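Local structure of dTDP-4-dehydrorhamnose reductase (Sulfolobus tokodaii, 2GGS) at residues F52-R57 and V92-V97; D99-H104 and E195-R200; L189-L194 and L259-Y264; I204-G209 and S248-S253. The protein binds NADPH in a Rossmann-type fold and probably reduces dTDP-4-dehydrorhamnose in the making of dTDP-rhamnose. One frame throughout, in Å; residues are numbered along the deposited sequence.

Contact 1 of 4, residues F52-R57 and V92-V97; sequences FIIKKR and VRAGKV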
loop_
_atom_site.group_PDB
_atom_site.type_symbol
_atom_site.label_atom_id
_atom_site.label_comp_id
_atom_site.label_asym_id
_atom_site.label_seq_id
_atom_site.Cartn_x
_atom_site.Cartn_y
_atom_site.Cartn_z
ATOM N N PHE A 52 -10.468 6.091 20.207
ATOM C CA PHE A 52 -9.741 4.813 20.240
ATOM C C PHE A 52 -8.254 5.088 20.367
ATOM O O PHE A 52 -7.555 4.469 21.194
ATOM C CB PHE A 52 -10.061 4.003 18.978
ATOM C CG PHE A 52 -9.467 2.636 18.982
ATOM C CD1 PHE A 52 -10.119 1.574 19.610
ATOM C CD2 PHE A 52 -8.217 2.419 18.423
ATOM C CE1 PHE A 52 -9.543 0.294 19.620
ATOM C CE2 PHE A 52 -7.632 1.149 18.470
ATOM C CZ PHE A 52 -8.281 0.104 19.055
ATOM N N ILE A 53 -7.775 6.059 19.577
ATOM C CA ILE A 53 -6.365 6.391 19.578
ATOM C C ILE A 53 -5.943 6.944 20.928
ATOM O O ILE A 53 -4.919 6.537 21.476
ATOM C CB ILE A 53 -6.038 7.370 18.414
ATOM C CG1 ILE A 53 -6.086 6.601 17.078
ATOM C CG2 ILE A 53 -4.656 8.031 18.603
ATOM C CD1 ILE A 53 -6.111 7.476 15.825
ATOM N N ILE A 54 -6.754 7.867 21.451
ATOM C CA ILE A 54 -6.443 8.530 22.709
ATOM C C ILE A 54 -6.492 7.541 23.886
ATOM O O ILE A 54 -5.669 7.638 24.804
ATOM C CB ILE A 54 -7.319 9.791 22.917
ATOM C CG1 ILE A 54 -6.981 10.824 21.824
ATOM C CG2 ILE A 54 -7.103 10.404 24.329
ATOM C CD1 ILE A 54 -8.006 11.883 21.603
ATOM N N LYS A 55 -7.435 6.595 23.835
ATOM C CA LYS A 55 -7.538 5.541 24.858
ATOM C C LYS A 55 -6.395 4.507 24.789
ATOM O O LYS A 55 -5.804 4.175 25.816
ATOM C CB LYS A 55 -8.920 4.848 24.830
ATOM C CG LYS A 55 -10.108 5.762 25.188
ATOM C CD LYS A 55 -10.040 6.270 26.653
ATOM C CE LYS A 55 -10.965 7.485 26.903
ATOM N NZ LYS A 55 -12.372 7.221 26.501
ATOM N N LYS A 56 -6.074 4.007 23.594
ATOM C CA LYS A 56 -5.091 2.924 23.457
ATOM C C LYS A 56 -3.660 3.401 23.559
ATOM O O LYS A 56 -2.755 2.599 23.846
ATOM C CB LYS A 56 -5.304 2.156 22.152
ATOM C CG LYS A 56 -6.676 1.491 22.005
ATOM C CD LYS A 56 -7.081 0.593 23.176
ATOM C CE LYS A 56 -8.452 -0.025 22.889
ATOM N NZ LYS A 56 -9.031 -0.804 24.031
ATOM N N ARG A 57 -3.436 4.707 23.320
ATOM C CA ARG A 57 -2.118 5.320 23.511
ATOM C C ARG A 57 -0.979 4.606 22.747
ATOM O O ARG A 57 0.045 4.233 23.322
ATOM C CB ARG A 57 -1.793 5.448 25.017
ATOM C CG ARG A 57 -2.844 6.333 25.759
ATOM C CD ARG A 57 -2.421 6.685 27.186
ATOM N NE ARG A 57 -1.030 7.126 27.282
ATOM C CZ ARG A 57 -0.643 8.380 27.080
ATOM N NH1 ARG A 57 -1.535 9.293 26.744
ATOM N NH2 ARG A 57 0.652 8.717 27.153
ATOM N N VAL A 92 -4.166 11.959 12.445
ATOM C CA VAL A 92 -3.148 12.965 12.784
ATOM C C VAL A 92 -3.560 13.790 14.030
ATOM O O VAL A 92 -2.750 13.977 14.939
ATOM C CB VAL A 92 -2.843 13.859 11.591
ATOM C CG1 VAL A 92 -1.990 15.053 12.014
ATOM C CG2 VAL A 92 -2.124 13.008 10.516
ATOM N N ARG A 93 -4.827 14.230 14.065
ATOM C CA ARG A 93 -5.293 15.059 15.178
ATOM C C ARG A 93 -5.206 14.345 16.535
ATOM O O ARG A 93 -4.591 14.854 17.487
ATOM C CB ARG A 93 -6.713 15.562 14.934
ATOM C CG ARG A 93 -7.090 16.610 15.957
ATOM C CD ARG A 93 -8.286 17.376 15.500
ATOM N NE ARG A 93 -9.480 16.547 15.449
ATOM C CZ ARG A 93 -10.699 17.049 15.262
ATOM N NH1 ARG A 93 -10.847 18.357 15.123
ATOM N NH2 ARG A 93 -11.768 16.269 15.228
ATOM N N ALA A 94 -5.816 13.167 16.611
ATOM C CA ALA A 94 -5.731 12.316 17.807
ATOM C C ALA A 94 -4.321 11.882 18.157
ATOM O O ALA A 94 -3.932 11.898 19.343
ATOM C CB ALA A 94 -6.639 11.116 17.645
ATOM N N GLY A 95 -3.543 11.494 17.141
ATOM C CA GLY A 95 -2.137 11.210 17.321
ATOM C C GLY A 95 -1.394 12.353 18.003
ATOM O O GLY A 95 -0.518 12.109 18.825
ATOM N N LYS A 96 -1.739 13.599 17.674
ATOM C CA LYS A 96 -0.980 14.748 18.155
ATOM C C LYS A 96 -1.175 14.898 19.660
ATOM O O LYS A 96 -0.246 15.275 20.390
ATOM C CB LYS A 96 -1.416 16.015 17.416
ATOM C CG LYS A 96 -0.623 17.291 17.747
ATOM C CD LYS A 96 0.905 17.079 17.645
ATOM C CE LYS A 96 1.669 18.375 17.832
ATOM N NZ LYS A 96 1.315 19.030 19.116
ATOM N N VAL A 97 -2.389 14.594 20.092
ATOM C CA VAL A 97 -2.761 14.694 21.504
ATOM C C VAL A 97 -1.841 13.835 22.381
ATOM O O VAL A 97 -1.444 14.262 23.487
ATOM C CB VAL A 97 -4.253 14.354 21.695
ATOM C CG1 VAL A 97 -4.629 14.273 23.201
ATOM C CG2 VAL A 97 -5.127 15.388 20.990
#

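Contact 2 of 4, residues D99-H104 and E195-R200; sequences DSYIVH and ELLELR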
loop_
_atom_site.group_PDB
_atom_site.type_symbol
_atom_site.label_atom_id
_atom_site.label_comp_id
_atom_site.label_asym_id
_atom_site.label_seq_id
_atom_site.Cartn_x
_atom_site.Cartn_y
_atom_site.Cartn_z
ATOM N N ASP A 99 1.114 12.631 21.146
ATOM C CA ASP A 99 2.461 12.815 20.605
ATOM C C ASP A 99 2.954 11.508 19.936
ATOM O O ASP A 99 4.111 11.127 20.066
ATOM C CB ASP A 99 3.426 13.297 21.700
ATOM C CG ASP A 99 4.742 13.740 21.148
ATOM O OD1 ASP A 99 4.765 14.308 20.035
ATOM O OD2 ASP A 99 5.772 13.530 21.806
ATOM N N SER A 100 2.048 10.821 19.254
ATOM C CA SER A 100 2.390 9.570 18.571
ATOM C C SER A 100 3.289 9.802 17.356
ATOM O O SER A 100 3.258 10.869 16.738
ATOM C CB SER A 100 1.143 8.874 18.058
ATOM O OG SER A 100 0.419 8.279 19.103
ATOM N N TYR A 101 4.080 8.789 17.020
ATOM C CA TYR A 101 4.845 8.813 15.786
ATOM C C TYR A 101 3.911 8.239 14.701
ATOM O O TYR A 101 3.500 7.102 14.793
ATOM C CB TYR A 101 6.120 7.985 15.941
ATOM C CG TYR A 101 6.939 7.732 14.694
ATOM C CD1 TYR A 101 7.216 8.751 13.789
ATOM C CD2 TYR A 101 7.508 6.481 14.470
ATOM C CE1 TYR A 101 7.986 8.517 12.658
ATOM C CE2 TYR A 101 8.283 6.244 13.333
ATOM C CZ TYR A 101 8.527 7.266 12.453
ATOM O OH TYR A 101 9.281 7.060 11.327
ATOM N N ILE A 102 3.601 9.051 13.698
ATOM C CA ILE A 102 2.623 8.664 12.678
ATOM C C ILE A 102 3.335 8.224 11.390
ATOM O O ILE A 102 4.155 8.972 10.842
ATOM C CB ILE A 102 1.696 9.820 12.378
ATOM C CG1 ILE A 102 0.869 10.152 13.643
ATOM C CG2 ILE A 102 0.792 9.490 11.150
ATOM C CD1 ILE A 102 -0.289 11.005 13.389
ATOM N N VAL A 103 3.039 7.009 10.934
ATOM C CA VAL A 103 3.601 6.476 9.672
ATOM C C VAL A 103 2.441 6.192 8.733
ATOM O O VAL A 103 1.593 5.330 9.038
ATOM C CB VAL A 103 4.418 5.150 9.899
ATOM C CG1 VAL A 103 4.948 4.607 8.547
ATOM C CG2 VAL A 103 5.547 5.381 10.908
ATOM N N HIS A 104 2.370 6.914 7.616
ATOM C CA HIS A 104 1.204 6.822 6.763
ATOM C C HIS A 104 1.631 6.152 5.443
ATOM O O HIS A 104 2.649 6.522 4.862
ATOM C CB HIS A 104 0.640 8.225 6.462
ATOM C CG HIS A 104 -0.385 8.202 5.379
ATOM N ND1 HIS A 104 -1.612 7.590 5.557
ATOM C CD2 HIS A 104 -0.352 8.625 4.090
ATOM C CE1 HIS A 104 -2.287 7.640 4.426
ATOM N NE2 HIS A 104 -1.560 8.283 3.523
ATOM N N GLU A 195 12.137 -1.817 9.852
ATOM C CA GLU A 195 13.466 -1.154 9.948
ATOM C C GLU A 195 13.332 0.354 10.089
ATOM O O GLU A 195 14.055 1.017 10.861
ATOM C CB GLU A 195 14.299 -1.437 8.702
ATOM C CG GLU A 195 15.300 -2.534 8.842
ATOM C CD GLU A 195 16.265 -2.546 7.689
ATOM O OE1 GLU A 195 17.258 -1.776 7.736
ATOM O OE2 GLU A 195 16.014 -3.314 6.736
ATOM N N LEU A 196 12.422 0.919 9.312
ATOM C CA LEU A 196 12.195 2.355 9.310
ATOM C C LEU A 196 11.740 2.858 10.673
ATOM O O LEU A 196 12.156 3.925 11.118
ATOM C CB LEU A 196 11.176 2.738 8.231
ATOM C CG LEU A 196 11.763 2.808 6.825
ATOM C CD1 LEU A 196 10.672 2.994 5.749
ATOM C CD2 LEU A 196 12.815 3.904 6.748
ATOM N N LEU A 197 10.860 2.081 11.310
ATOM C CA LEU A 197 10.308 2.403 12.629
ATOM C C LEU A 197 11.370 2.666 13.660
ATOM O O LEU A 197 11.329 3.703 14.336
ATOM C CB LEU A 197 9.442 1.251 13.141
ATOM C CG LEU A 197 8.093 1.104 12.453
ATOM C CD1 LEU A 197 7.141 0.341 13.354
ATOM C CD2 LEU A 197 7.524 2.465 12.114
ATOM N N GLU A 198 12.274 1.691 13.800
ATOM C CA GLU A 198 13.377 1.771 14.741
ATOM C C GLU A 198 14.092 3.090 14.540
ATOM O O GLU A 198 14.480 3.718 15.511
ATOM C CB GLU A 198 14.379 0.574 14.621
ATOM C CG GLU A 198 14.148 -0.444 13.473
ATOM C CD GLU A 198 15.452 -0.950 12.758
ATOM O OE1 GLU A 198 15.747 -2.184 12.833
ATOM O OE2 GLU A 198 16.155 -0.131 12.089
ATOM N N LEU A 199 14.233 3.508 13.274
ATOM C CA LEU A 199 14.976 4.715 12.889
ATOM C C LEU A 199 14.256 6.040 13.131
ATOM O O LEU A 199 14.897 7.091 13.110
ATOM C CB LEU A 199 15.415 4.633 11.422
ATOM C CG LEU A 199 16.377 3.500 11.058
ATOM C CD1 LEU A 199 16.565 3.414 9.570
ATOM C CD2 LEU A 199 17.730 3.633 11.772
ATOM N N ARG A 200 12.941 6.007 13.345
ATOM C CA ARG A 200 12.144 7.239 13.523
ATOM C C ARG A 200 12.349 8.270 12.400
ATOM O O ARG A 200 12.342 9.476 12.621
ATOM C CB ARG A 200 12.327 7.871 14.925
ATOM C CG ARG A 200 11.480 7.207 15.979
ATOM C CD ARG A 200 10.789 8.215 16.911
ATOM N NE ARG A 200 9.850 7.591 17.868
ATOM C CZ ARG A 200 9.386 6.335 17.808
ATOM N NH1 ARG A 200 9.743 5.508 16.830
ATOM N NH2 ARG A 200 8.551 5.890 18.736
#

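Contact 3 of 4, residues L189-L194 and L259-Y264; sequences LASAIL and LSTDFY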
loop_
_atom_site.group_PDB
_atom_site.type_symbol
_atom_site.label_atom_id
_atom_site.label_comp_id
_atom_site.label_asym_id
_atom_site.label_seq_id
_atom_site.Cartn_x
_atom_site.Cartn_y
_atom_site.Cartn_z
ATOM N N LEU A 189 7.794 -5.361 2.039
ATOM C CA LEU A 189 7.375 -4.013 2.477
ATOM C C LEU A 189 7.276 -3.958 4.008
ATOM O O LEU A 189 7.752 -3.022 4.616
ATOM C CB LEU A 189 6.045 -3.610 1.820
ATOM C CG LEU A 189 5.638 -2.186 2.233
ATOM C CD1 LEU A 189 6.777 -1.128 2.057
ATOM C CD2 LEU A 189 4.388 -1.776 1.474
ATOM N N ALA A 190 6.672 -4.968 4.641
ATOM C CA ALA A 190 6.536 -4.977 6.116
ATOM C C ALA A 190 7.898 -4.970 6.802
ATOM O O ALA A 190 8.106 -4.216 7.755
ATOM C CB ALA A 190 5.753 -6.146 6.544
ATOM N N SER A 191 8.807 -5.790 6.272
ATOM C CA SER A 191 10.174 -5.867 6.798
ATOM C C SER A 191 10.874 -4.494 6.701
ATOM O O SER A 191 11.552 -4.072 7.666
ATOM C CB SER A 191 10.957 -6.957 6.079
ATOM O OG SER A 191 12.292 -6.979 6.572
ATOM N N ALA A 192 10.690 -3.793 5.581
ATOM C CA ALA A 192 11.253 -2.447 5.428
ATOM C C ALA A 192 10.676 -1.484 6.427
ATOM O O ALA A 192 11.397 -0.712 7.059
ATOM C CB ALA A 192 11.064 -1.942 4.022
ATOM N N ILE A 193 9.343 -1.540 6.605
ATOM C CA ILE A 193 8.686 -0.623 7.512
ATOM C C ILE A 193 9.172 -0.833 8.952
ATOM O O ILE A 193 9.480 0.153 9.648
ATOM C CB ILE A 193 7.134 -0.715 7.369
ATOM C CG1 ILE A 193 6.720 -0.129 6.007
ATOM C CG2 ILE A 193 6.418 0.042 8.548
ATOM C CD1 ILE A 193 5.250 -0.437 5.559
ATOM N N LEU A 194 9.324 -2.097 9.369
ATOM C CA LEU A 194 9.911 -2.407 10.670
ATOM C C LEU A 194 11.277 -1.722 10.853
ATOM O O LEU A 194 11.541 -1.131 11.904
ATOM C CB LEU A 194 10.092 -3.899 10.851
ATOM C CG LEU A 194 9.787 -4.475 12.245
ATOM C CD1 LEU A 194 10.123 -5.944 12.363
ATOM C CD2 LEU A 194 10.436 -3.693 13.358
ATOM N N LEU A 259 18.184 1.381 4.347
ATOM C CA LEU A 259 17.793 0.099 4.867
ATOM C C LEU A 259 18.787 -0.999 4.518
ATOM O O LEU A 259 19.376 -1.017 3.419
ATOM C CB LEU A 259 16.395 -0.249 4.349
ATOM C CG LEU A 259 15.347 0.817 4.678
ATOM C CD1 LEU A 259 14.016 0.392 4.107
ATOM C CD2 LEU A 259 15.210 1.087 6.187
ATOM N N SER A 260 18.957 -1.929 5.452
ATOM C CA SER A 260 19.862 -3.065 5.213
ATOM C C SER A 260 19.266 -4.100 4.279
ATOM O O SER A 260 19.966 -4.616 3.385
ATOM C CB SER A 260 20.252 -3.731 6.522
ATOM O OG SER A 260 20.836 -2.762 7.360
ATOM N N THR A 261 17.981 -4.377 4.486
ATOM C CA THR A 261 17.255 -5.463 3.809
ATOM C C THR A 261 16.961 -5.201 2.327
ATOM O O THR A 261 16.633 -4.080 1.947
ATOM C CB THR A 261 15.912 -5.770 4.525
ATOM O OG1 THR A 261 15.433 -7.064 4.119
ATOM C CG2 THR A 261 14.803 -4.677 4.236
ATOM N N ASP A 262 17.099 -6.239 1.501
ATOM C CA ASP A 262 16.712 -6.148 0.094
ATOM C C ASP A 262 15.193 -6.297 0.033
ATOM O O ASP A 262 14.675 -7.408 -0.011
ATOM C CB ASP A 262 17.394 -7.240 -0.763
ATOM C CG ASP A 262 16.955 -7.210 -2.209
ATOM O OD1 ASP A 262 15.948 -6.555 -2.515
ATOM O OD2 ASP A 262 17.619 -7.816 -3.096
ATOM N N PHE A 263 14.512 -5.159 0.005
ATOM C CA PHE A 263 13.051 -5.115 -0.063
ATOM C C PHE A 263 12.569 -5.059 -1.497
ATOM O O PHE A 263 11.372 -5.068 -1.741
ATOM C CB PHE A 263 12.538 -3.891 0.711
ATOM C CG PHE A 263 13.064 -2.570 0.184
ATOM C CD1 PHE A 263 12.494 -1.945 -0.923
ATOM C CD2 PHE A 263 14.175 -1.972 0.782
ATOM C CE1 PHE A 263 12.985 -0.721 -1.400
ATOM C CE2 PHE A 263 14.655 -0.744 0.315
ATOM C CZ PHE A 263 14.105 -0.148 -0.775
ATOM N N TYR A 264 13.504 -4.966 -2.461
ATOM C CA TYR A 264 13.142 -4.576 -3.810
ATOM C C TYR A 264 13.206 -5.663 -4.895
ATOM O O TYR A 264 12.411 -5.643 -5.830
ATOM C CB TYR A 264 13.973 -3.373 -4.259
ATOM C CG TYR A 264 15.423 -3.523 -3.896
ATOM C CD1 TYR A 264 16.306 -4.176 -4.754
ATOM C CD2 TYR A 264 15.909 -2.997 -2.700
ATOM C CE1 TYR A 264 17.662 -4.303 -4.409
ATOM C CE2 TYR A 264 17.267 -3.139 -2.338
ATOM C CZ TYR A 264 18.119 -3.791 -3.209
ATOM O OH TYR A 264 19.445 -3.932 -2.831
HETATM O O HOH W 1 12.953 -8.835 3.956
#

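Contact 4 of 4, residues I204-G209 and S248-S253; sequences IIHVAG and SSLDSS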
loop_
_atom_site.group_PDB
_atom_site.type_symbol
_atom_site.label_atom_id
_atom_site.label_comp_id
_atom_site.label_asym_id
_atom_site.label_seq_id
_atom_site.Cartn_x
_atom_site.Cartn_y
_atom_site.Cartn_z
ATOM N N ILE A 204 9.098 12.143 3.570
ATOM C CA ILE A 204 8.514 11.198 2.610
ATOM C C ILE A 204 9.607 10.203 2.209
ATOM O O ILE A 204 10.776 10.574 2.137
ATOM C CB ILE A 204 7.985 11.918 1.358
ATOM C CG1 ILE A 204 7.013 13.027 1.765
ATOM C CG2 ILE A 204 7.306 10.918 0.401
ATOM C CD1 ILE A 204 6.552 13.885 0.634
ATOM N N ILE A 205 9.249 8.939 2.016
ATOM C CA ILE A 205 10.235 7.925 1.580
ATOM C C ILE A 205 9.538 6.949 0.648
ATOM O O ILE A 205 8.398 6.576 0.908
ATOM C CB ILE A 205 10.967 7.212 2.759
ATOM C CG1 ILE A 205 12.144 6.324 2.293
ATOM C CG2 ILE A 205 9.992 6.340 3.582
ATOM C CD1 ILE A 205 12.975 5.780 3.478
ATOM N N HIS A 206 10.202 6.602 -0.449
ATOM C CA HIS A 206 9.685 5.585 -1.381
ATOM C C HIS A 206 10.242 4.234 -1.039
ATOM O O HIS A 206 11.473 4.060 -0.964
ATOM C CB HIS A 206 10.039 5.915 -2.833
ATOM C CG HIS A 206 9.281 7.081 -3.376
ATOM N ND1 HIS A 206 9.479 7.576 -4.642
ATOM C CD2 HIS A 206 8.323 7.861 -2.807
ATOM C CE1 HIS A 206 8.664 8.605 -4.839
ATOM N NE2 HIS A 206 7.924 8.768 -3.754
ATOM N N VAL A 207 9.367 3.253 -0.846
ATOM C CA VAL A 207 9.811 1.877 -0.599
ATOM C C VAL A 207 8.987 0.957 -1.530
ATOM O O VAL A 207 7.845 0.628 -1.228
ATOM C CB VAL A 207 9.653 1.435 0.892
ATOM C CG1 VAL A 207 10.202 0.046 1.094
ATOM C CG2 VAL A 207 10.331 2.410 1.867
ATOM N N ALA A 208 9.565 0.554 -2.669
ATOM C CA ALA A 208 8.882 -0.331 -3.615
ATOM C C ALA A 208 9.879 -1.204 -4.385
ATOM O O ALA A 208 11.080 -1.182 -4.081
ATOM C CB ALA A 208 8.017 0.473 -4.579
ATOM N N GLY A 209 9.368 -1.970 -5.340
ATOM C CA GLY A 209 10.155 -3.009 -6.013
ATOM C C GLY A 209 10.922 -2.463 -7.209
ATOM O O GLY A 209 11.043 -1.284 -7.383
ATOM N N SER A 248 4.197 4.108 -13.414
ATOM C CA SER A 248 4.170 4.650 -12.027
ATOM C C SER A 248 5.327 4.091 -11.189
ATOM O O SER A 248 5.362 4.199 -9.962
ATOM C CB SER A 248 2.794 4.366 -11.398
ATOM O OG SER A 248 2.589 2.984 -11.261
ATOM N N SER A 249 6.346 3.529 -11.858
ATOM C CA SER A 249 7.445 2.973 -11.098
ATOM C C SER A 249 8.025 4.047 -10.181
ATOM O O SER A 249 8.011 5.249 -10.526
ATOM C CB SER A 249 8.535 2.416 -12.032
ATOM O OG SER A 249 8.977 3.416 -12.907
ATOM N N LEU A 250 8.516 3.602 -9.016
ATOM C CA LEU A 250 9.153 4.499 -8.034
ATOM C C LEU A 250 10.653 4.327 -7.975
ATOM O O LEU A 250 11.163 3.226 -8.135
ATOM C CB LEU A 250 8.601 4.260 -6.620
ATOM C CG LEU A 250 7.084 4.402 -6.515
ATOM C CD1 LEU A 250 6.792 4.209 -4.987
ATOM C CD2 LEU A 250 6.656 5.773 -7.044
ATOM N N ASP A 251 11.332 5.438 -7.730
ATOM C CA ASP A 251 12.758 5.429 -7.443
ATOM C C ASP A 251 12.924 5.329 -5.938
ATOM O O ASP A 251 12.561 6.256 -5.214
ATOM C CB ASP A 251 13.422 6.682 -8.040
ATOM C CG ASP A 251 14.918 6.743 -7.741
ATOM O OD1 ASP A 251 15.432 5.941 -6.947
ATOM O OD2 ASP A 251 15.582 7.641 -8.285
ATOM N N SER A 252 13.364 4.164 -5.470
ATOM C CA SER A 252 13.528 3.902 -4.028
ATOM C C SER A 252 15.003 4.011 -3.620
ATOM O O SER A 252 15.407 3.411 -2.629
ATOM C CB SER A 252 12.962 2.527 -3.605
ATOM O OG SER A 252 11.539 2.426 -3.807
ATOM N N SER A 253 15.790 4.789 -4.374
ATOM C CA SER A 253 17.249 4.865 -4.078
ATOM C C SER A 253 17.541 5.300 -2.657
ATOM O O SER A 253 18.449 4.748 -2.022
ATOM C CB SER A 253 17.989 5.756 -5.085
ATOM O OG SER A 253 17.833 5.260 -6.411
HETATM O O HOH W 2 10.965 1.296 -6.159
HETATM O O HOH W 3 11.363 1.076 -9.792
#

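Contact 1 of 4, residues F52-R57 and V92-V97
Ala94 sets its methyl into the side of Ile53, and with Ile54 beside it these three residues supply most of the buried surface. They join helix 46-56 to helix 77-97, neighbouring helices on one side of the parallel Rossmann-type sheet. The axes of 52-56 and 92-97 run nearly the same way, at 24° to each other, and approach to 8.8 Å; Ala94 points at Ile53, and Gly95 offers its backbone. Ile53 uses its short branch: CG2 lies anti to the backbone N (chi1 -73° for CG1) and rests 3.8 Å from Ala94 CB. The same CG2 lies 3.9 Å from Gly95 N, packed on the backbone of the facing helix. Ile54 works from the flank with its longer branch, CG1 standing 4.1 Å from Ala94 O and, more loosely, 4.4 Å from Val97 CG1. Behind the interface Ile53 also touches Leu4 of strand 3-6, which sets helix 46-56 on the sheet. Arg93 also forms a salt bridge with Glu50 of helix 46-56, one helix turn before Ile54. Between the two segments no polar bond joins the side chains; close fit and exclusion of water probably set the spacing.

Contact 2 of 4, residues D99-H104 and E195-R200
Tyr101 and Arg200 lie along each other head to tail: the arginine chain runs back along the ring, from near its hydroxyl end toward CB, against the tyrosine's own direction. The guanidinium ends over the root of the tyrosine side chain, its plane tilted 33° from the ring. Arg200 NH1 comes 3.4 Å from Tyr101 CD2, and Arg200 CZ sits 4.1 Å from Tyr101 CB. Arg200 CG covers the same ring nearer its rim. A bend at chi2 (-136°) turns the arginine chain back along the ring, and the edge of its guanidinium faces Leu197 O in plane.

The apolar part lies deeper. Leu197 CD2 fills the angle between Val103 CG2, at 3.7 Å, and Tyr101 CE2, at 4.0 Å. Val103 CG2 in turn lies 3.7 Å above the ring face opposite Arg200 CG, leaving the ring sandwiched between a methyl and an aliphatic chain.

The polar end of Tyr101 is held by Lys201, whose carbonyl oxygen is hydrogen-bonded to OH just beyond the Schellman motif that ends helix 186-199 at Arg200. A leucine in place of Tyr101 would probably leave Lys201 O without this partner and the arginine chain free to swing off the strand.

This is helix-on-sheet packing of a Rossmann-type fold, helix residues 195-199 running at 150° to strand residues 101-104. The mixture implies a graded interface: branched aliphatics seal the sheet side, while at the helix end van der Waals cover by an exposed arginine and the bond from Tyr101 OH to Lys201 O hold the ring.

Contact 3 of 4, residues L189-L194 and L259-Y264
Ala192 of helix 186-199 receives the chain that leaves helix 253-258, an irregular segment laid across one of the helices that cover the Rossmann-type sheet. The tight part centres on its methyl. Leu259 CD1 reaches to 3.8 Å from Ala192 CB, and Phe263 CB stands 4.1 Å from the same methyl. Phe263 holds its ring between its own backbone N and carbonyl carbon (chi1 59°), which turns the ring away from the helix and leaves CB to make the approach. Val207 backs this pocket, touching both Ala192 and Phe263, and Leu259 also packs on Leu196 one turn along the helix.

The other side is looser and wetter. Ser191 OG and Thr261 OG1 stay 4.0 Å apart and share a water. Glu195 holds this part of the chain from the same helix, its carboxylate accepting from the backbone N of Ser260 and of Thr261.

Farther on, Asp262 closes an Asx turn: its OD1 accepts from Tyr264 N at 2.9 Å, and the same oxygen sits over the centre of the Tyr264 ring, with Asp262 OD2 hydrogen-bonded to Thr265 OG1. The bridging water itself is held unevenly, 3.1 Å from Thr261 OG1 but a weak 3.3 Å from Ser191 OG.

Contact 4 of 4, residues I204-G209 and S248-S253
With chi1 at -63°, Ser252 points OG anti to its carbonyl carbon and into the backbone of the segment 204-209, where His206, likewise turned (chi1 -71°), brings one ring face under Leu250. Ser252 OG accepts a hydrogen bond from Ala208 N at 2.9 Å, the N-H bent to 142°. His206 O lies 3.3 Å from the same OG, a weak bond and not a settled one, because the proton could go to another acceptor. A water lies 2.7 Å from Ser252 OG and within reach of Gly209 O and Leu250 O, linking the segments.

Over the His206 ring the leucine stands roughly perpendicular to the histidine side chain. Leu250 CD1 is 4.1 Å above the ring plane toward the rim, and also 4.0 Å from Ala208 CB. At the ring edge ND1 gives a weak bond to Asp251 O at 3.4 Å, one of two weak acceptors with Tyr118 O, while NE2 has its stronger partner in Arg150. A leucine in place of His206 would probably leave Asp251 O and Arg150 without these ring nitrogens and remove the flat surface on which Leu250 lies.

Asp251 OD1 accepts from Ser253 N, an Asx turn at the start of helix 253-258, and also from Ser253 OG. The contact thus joins the end of strand 203-206, outermost in the seven-stranded parallel sheet and paired to strand 147-151, to the chain entering helix 253-258. Val207, just past His206 and pointing away from 248-253, packs against helix 186-199.

Contacts 2, 3 and 4 form a continuous body. Contacts 2 and 3 share helix 186-199 and Glu195, their centres 14 Å apart; Leu196 of contact 2 reaches Ile205 and Val207 of contact 4. Contact 4 is nested within the loop closed by contact 3, their centres 12 Å apart, and Val207 CG1 meets Ala192 CB at 3.6 Å. Contact 1 lies about 29 Å from contact 4, centre to centre, but joins contact 2 through Gly95 O and Ser100 N, 2.9 Å apart. The bound NADPH is about 7 Å from the Leu250 side chain, 10 Å from that of Val103 and 11 Å from that of Ile53.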